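Long-range contact in gamma-glutamyl-gamma-aminobutyrate hydrolase PuuD (Escherichia coli, PDB 6VTV), which hydrolyses the gamma-glutamyl linkage of gamma-glutamyl-gamma-aminobutyrate, releasing 4-aminobutanoate and glutamate in the last step of the route from putrescine to 4-aminobutanoate: residues 70-82 with 89-101. Residues are numbered along the deposited sequence; the frame is centred on the assembly and turned at random.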
loop_
_atom_site.group_PDB
_atom_site.type_symbol
_atom_site.label_atom_id
_atom_site.label_comp_id
_atom_site.label_asym_id
_atom_site.label_seq_id
_atom_site.Cartn_x
_atom_site.Cartn_y
_atom_site.Cartn_z
ATOM N N TYR B 70 0.497 3.420 -11.873
ATOM C CA TYR B 70 -0.065 2.089 -12.079
ATOM C C TYR B 70 -1.483 2.084 -11.524
ATOM O O TYR B 70 -1.681 2.247 -10.316
ATOM C CB TYR B 70 0.805 1.035 -11.393
ATOM C CG TYR B 70 0.434 -0.409 -11.645
ATOM C CD1 TYR B 70 -0.093 -0.820 -12.863
ATOM C CD2 TYR B 70 0.639 -1.370 -10.664
ATOM C CE1 TYR B 70 -0.419 -2.150 -13.086
ATOM C CE2 TYR B 70 0.314 -2.692 -10.873
ATOM C CZ TYR B 70 -0.210 -3.081 -12.084
ATOM O OH TYR B 70 -0.528 -4.406 -12.286
ATOM N N LEU B 71 -2.469 1.910 -12.405
ATOM C CA LEU B 71 -3.877 1.918 -12.016
ATOM C C LEU B 71 -4.435 0.503 -12.079
ATOM O O LEU B 71 -4.819 0.036 -13.163
ATOM C CB LEU B 71 -4.684 2.850 -12.924
ATOM C CG LEU B 71 -4.261 4.317 -13.011
ATOM C CD1 LEU B 71 -5.241 5.083 -13.876
ATOM C CD2 LEU B 71 -4.163 4.944 -11.631
ATOM N N PRO B 72 -4.510 -0.216 -10.963
ATOM C CA PRO B 72 -5.045 -1.579 -10.998
ATOM C C PRO B 72 -6.551 -1.585 -11.208
ATOM O O PRO B 72 -7.242 -0.580 -11.037
ATOM C CB PRO B 72 -4.685 -2.146 -9.618
ATOM C CG PRO B 72 -3.715 -1.169 -9.015
ATOM C CD PRO B 72 -4.040 0.157 -9.621
ATOM N N GLY B 73 -7.054 -2.753 -11.592
ATOM C CA GLY B 73 -8.484 -2.968 -11.625
ATOM C C GLY B 73 -9.052 -3.146 -10.230
ATOM O O GLY B 73 -8.334 -3.224 -9.232
ATOM N N SER B 74 -10.380 -3.214 -10.168
ATOM C CA SER B 74 -11.084 -3.325 -8.896
ATOM C C SER B 74 -12.552 -3.638 -9.152
ATOM O O SER B 74 -13.087 -3.268 -10.205
ATOM C CB SER B 74 -10.944 -2.031 -8.090
ATOM O OG SER B 74 -11.650 -2.096 -6.862
ATOM N N PRO B 75 -13.239 -4.318 -8.229
ATOM C CA PRO B 75 -14.688 -4.516 -8.401
ATOM C C PRO B 75 -15.479 -3.222 -8.423
ATOM O O PRO B 75 -16.593 -3.204 -8.962
ATOM C CB PRO B 75 -15.072 -5.386 -7.194
ATOM C CG PRO B 75 -13.810 -6.055 -6.789
ATOM C CD PRO B 75 -12.714 -5.069 -7.074
ATOM N N SER B 76 -14.949 -2.143 -7.858
ATOM C CA SER B 76 -15.692 -0.894 -7.799
ATOM C C SER B 76 -15.787 -0.244 -9.175
ATOM O O SER B 76 -14.947 -0.463 -10.053
ATOM C CB SER B 76 -15.029 0.071 -6.817
ATOM O OG SER B 76 -13.879 0.666 -7.390
ATOM N N ASN B 77 -16.841 0.553 -9.355
ATOM C CA ASN B 77 -17.078 1.320 -10.567
ATOM C C ASN B 77 -16.935 2.806 -10.273
ATOM O O ASN B 77 -17.169 3.257 -9.149
ATOM C CB ASN B 77 -18.471 1.042 -11.148
ATOM C CG ASN B 77 -18.759 -0.439 -11.282
ATOM O OD1 ASN B 77 -18.062 -1.149 -12.005
ATOM N ND2 ASN B 77 -19.803 -0.907 -10.608
ATOM N N VAL B 78 -16.542 3.561 -11.301
ATOM C CA VAL B 78 -16.425 5.006 -11.168
ATOM C C VAL B 78 -17.801 5.609 -10.915
ATOM O O VAL B 78 -18.809 5.166 -11.481
ATOM C CB VAL B 78 -15.775 5.596 -12.432
ATOM C CG1 VAL B 78 -15.629 7.107 -12.316
ATOM C CG2 VAL B 78 -14.425 4.938 -12.688
ATOM N N GLN B 79 -17.849 6.618 -10.049
ATOM C CA GLN B 79 -19.102 7.310 -9.783
ATOM C C GLN B 79 -19.624 7.948 -11.067
ATOM O O GLN B 79 -18.875 8.666 -11.745
ATOM C CB GLN B 79 -18.914 8.378 -8.706
ATOM C CG GLN B 79 -18.597 7.825 -7.327
ATOM C CD GLN B 79 -18.066 8.888 -6.387
ATOM O OE1 GLN B 79 -18.746 9.296 -5.445
ATOM N NE2 GLN B 79 -16.845 9.346 -6.640
ATOM N N PRO B 80 -20.885 7.713 -11.437
ATOM C CA PRO B 80 -21.384 8.226 -12.724
ATOM C C PRO B 80 -21.368 9.742 -12.838
ATOM O O PRO B 80 -21.344 10.258 -13.962
ATOM C CB PRO B 80 -22.816 7.675 -12.789
ATOM C CG PRO B 80 -22.805 6.483 -11.877
ATOM C CD PRO B 80 -21.870 6.847 -10.765
ATOM N N HIS B 81 -21.378 10.475 -11.721
ATOM C CA HIS B 81 -21.356 11.931 -11.802
ATOM C C HIS B 81 -20.010 12.474 -12.257
ATOM O O HIS B 81 -19.929 13.652 -12.623
ATOM C CB HIS B 81 -21.738 12.549 -10.451
ATOM C CG HIS B 81 -20.621 12.571 -9.454
ATOM N ND1 HIS B 81 -20.382 11.531 -8.583
ATOM C CD2 HIS B 81 -19.688 13.513 -9.181
ATOM C CE1 HIS B 81 -19.344 11.828 -7.821
ATOM N NE2 HIS B 81 -18.905 13.025 -8.164
ATOM N N LEU B 82 -18.958 11.652 -12.250
ATOM C CA LEU B 82 -17.658 12.116 -12.715
ATOM C C LEU B 82 -17.604 12.257 -14.230
ATOM O O LEU B 82 -16.719 12.951 -14.742
ATOM C CB LEU B 82 -16.555 11.174 -12.232
ATOM C CG LEU B 82 -16.208 11.305 -10.747
ATOM C CD1 LEU B 82 -15.173 10.269 -10.339
ATOM C CD2 LEU B 82 -15.721 12.710 -10.426
ATOM N N GLU B 89 -24.194 3.597 -8.862
ATOM C CA GLU B 89 -24.018 2.206 -9.237
ATOM C C GLU B 89 -23.543 1.437 -8.015
ATOM O O GLU B 89 -22.956 2.020 -7.097
ATOM C CB GLU B 89 -23.005 2.057 -10.383
ATOM C CG GLU B 89 -23.538 2.485 -11.743
ATOM C CD GLU B 89 -24.746 1.675 -12.181
ATOM O OE1 GLU B 89 -24.777 0.457 -11.909
ATOM O OE2 GLU B 89 -25.662 2.257 -12.800
ATOM N N PRO B 90 -23.807 0.132 -7.960
ATOM C CA PRO B 90 -23.302 -0.664 -6.836
ATOM C C PRO B 90 -21.782 -0.631 -6.774
ATOM O O PRO B 90 -21.099 -0.525 -7.795
ATOM C CB PRO B 90 -23.818 -2.077 -7.137
ATOM C CG PRO B 90 -24.990 -1.871 -8.035
ATOM C CD PRO B 90 -24.675 -0.656 -8.852
ATOM N N ASP B 91 -21.262 -0.705 -5.547
ATOM C CA ASP B 91 -19.827 -0.768 -5.288
ATOM C C ASP B 91 -19.099 0.465 -5.807
ATOM O O ASP B 91 -18.484 0.429 -6.877
ATOM C CB ASP B 91 -19.227 -2.034 -5.905
ATOM C CG ASP B 91 -20.004 -3.283 -5.541
ATOM O OD1 ASP B 91 -20.396 -3.420 -4.363
ATOM O OD2 ASP B 91 -20.226 -4.126 -6.435
ATOM N N ALA B 92 -19.162 1.558 -5.057
ATOM C CA ALA B 92 -18.425 2.770 -5.372
ATOM C C ALA B 92 -17.211 2.902 -4.460
ATOM O O ALA B 92 -17.175 2.368 -3.349
ATOM C CB ALA B 92 -19.320 4.005 -5.237
ATOM N N ASP B 93 -16.207 3.621 -4.951
ATOM C CA ASP B 93 -15.001 3.926 -4.179
ATOM C C ASP B 93 -14.659 5.385 -4.430
ATOM O O ASP B 93 -13.753 5.705 -5.209
ATOM C CB ASP B 93 -13.845 2.998 -4.567
ATOM C CG ASP B 93 -12.652 3.114 -3.627
ATOM O OD1 ASP B 93 -11.793 2.206 -3.651
ATOM O OD2 ASP B 93 -12.572 4.096 -2.861
ATOM N N PRO B 94 -15.378 6.307 -3.785
ATOM C CA PRO B 94 -15.137 7.737 -4.044
ATOM C C PRO B 94 -13.719 8.177 -3.735
ATOM O O PRO B 94 -13.195 9.068 -4.416
ATOM C CB PRO B 94 -16.160 8.430 -3.131
ATOM C CG PRO B 94 -17.233 7.401 -2.920
ATOM C CD PRO B 94 -16.495 6.098 -2.849
ATOM N N GLY B 95 -13.076 7.572 -2.735
ATOM C CA GLY B 95 -11.702 7.932 -2.428
ATOM C C GLY B 95 -10.744 7.594 -3.553
ATOM O O GLY B 95 -9.883 8.402 -3.910
ATOM N N ARG B 96 -10.881 6.397 -4.130
ATOM C CA ARG B 96 -10.043 6.038 -5.270
ATOM C C ARG B 96 -10.338 6.927 -6.470
ATOM O O ARG B 96 -9.415 7.340 -7.182
ATOM C CB ARG B 96 -10.236 4.566 -5.633
ATOM C CG ARG B 96 -9.843 4.257 -7.070
ATOM C CD ARG B 96 -9.134 2.926 -7.218
ATOM N NE ARG B 96 -8.618 2.767 -8.574
ATOM C CZ ARG B 96 -8.041 1.662 -9.036
ATOM N NH1 ARG B 96 -7.903 0.604 -8.251
ATOM N NH2 ARG B 96 -7.602 1.619 -10.287
ATOM N N ASP B 97 -11.619 7.226 -6.712
ATOM C CA ASP B 97 -11.985 8.170 -7.762
ATOM C C ASP B 97 -11.229 9.482 -7.604
ATOM O O ASP B 97 -10.661 10.009 -8.567
ATOM C CB ASP B 97 -13.493 8.429 -7.733
ATOM C CG ASP B 97 -14.295 7.307 -8.355
ATOM O OD1 ASP B 97 -13.688 6.335 -8.855
ATOM O OD2 ASP B 97 -15.541 7.400 -8.342
ATOM N N LEU B 98 -11.210 10.019 -6.384
ATOM C CA LEU B 98 -10.525 11.281 -6.127
ATOM C C LEU B 98 -9.040 11.179 -6.454
ATOM O O LEU B 98 -8.486 12.031 -7.159
ATOM C CB LEU B 98 -10.729 11.690 -4.670
ATOM C CG LEU B 98 -10.568 13.170 -4.329
ATOM C CD1 LEU B 98 -11.654 14.005 -4.994
ATOM C CD2 LEU B 98 -10.583 13.357 -2.819
ATOM N N LEU B 99 -8.379 10.133 -5.950
ATOM C CA LEU B 99 -6.947 9.975 -6.188
ATOM C C LEU B 99 -6.655 9.675 -7.654
ATOM O O LEU B 99 -5.702 10.217 -8.225
ATOM C CB LEU B 99 -6.383 8.872 -5.292
ATOM C CG LEU B 99 -4.898 8.552 -5.480
ATOM C CD1 LEU B 99 -4.041 9.771 -5.171
ATOM C CD2 LEU B 99 -4.475 7.361 -4.626
ATOM N N SER B 100 -7.465 8.816 -8.278
ATOM C CA SER B 100 -7.221 8.435 -9.667
ATOM C C SER B 100 -7.334 9.635 -10.597
ATOM O O SER B 100 -6.464 9.858 -11.446
ATOM C CB SER B 100 -8.199 7.339 -10.090
ATOM O OG SER B 100 -7.947 6.134 -9.388
ATOM N N MET B 101 -8.407 10.418 -10.456
ATOM C CA MET B 101 -8.576 11.592 -11.307
ATOM C C MET B 101 -7.430 12.577 -11.121
ATOM O O MET B 101 -6.911 13.129 -12.099
ATOM C CB MET B 101 -9.915 12.272 -11.015
ATOM C CG MET B 101 -11.139 11.426 -11.331
ATOM S SD MET B 101 -11.209 10.885 -13.048
ATOM C CE MET B 101 -11.192 9.107 -12.839
HETATM O O HOH W 1 -12.030 0.363 -5.342
HETATM O O HOH W 2 -14.776 10.919 -5.131
#
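Asp97, on the first turn of helix 94-109, grips Gln79 twice through OD2 and so holds the loop that leaves strand 68-71 in this class I glutamine amidotransferase fold. The backbone N of Gln79 reaches Asp97 OD2 on its syn side at 3.0 Å and nearly straight (170°), whereas Gln79 NE2 meets the anti lone pair at 2.9 Å. Beyond CG the Gln79 chain is extended (chi2 165°), which carries its amide across Pro94, and a water links NE2 to Pro94 O. Asp97 OD1 is paired with Arg119, so both carboxylate oxygens have partners; the arginine would favour the charged form. Leu82 CD1 packs against Asp97, 3.6 Å from CB and 3.5 Å from OD2.

The loop begins beside the predicted catalytic centre: Gly73 lies against Cys118 and His226, the predicted nucleophile and its histidine. Just before it, the long, flat end of Arg96 meets Pro72 O at the guanidinium edge, NH2 being placed so close that the details of that bond are doubtful. Glu123 takes Arg96 NE in a salt bridge.

Asp93 is the N-cap, an acid short enough to fold back to an N-H of the first turn: its OD2 accepts from Arg96 N at 3.1 Å, from above the carboxylate plane. Its OD1 accepts from Arg20 N and from a water that also joins Ser74 OG and Ser76 OG; Arg119 also bonds the Ser76 hydroxyl. At the outer end, Asn77 N donates to Asp91 O at 3.0 Å, and its amide adds a side-chain donor, ND2 bonding weakly to Pro90 O.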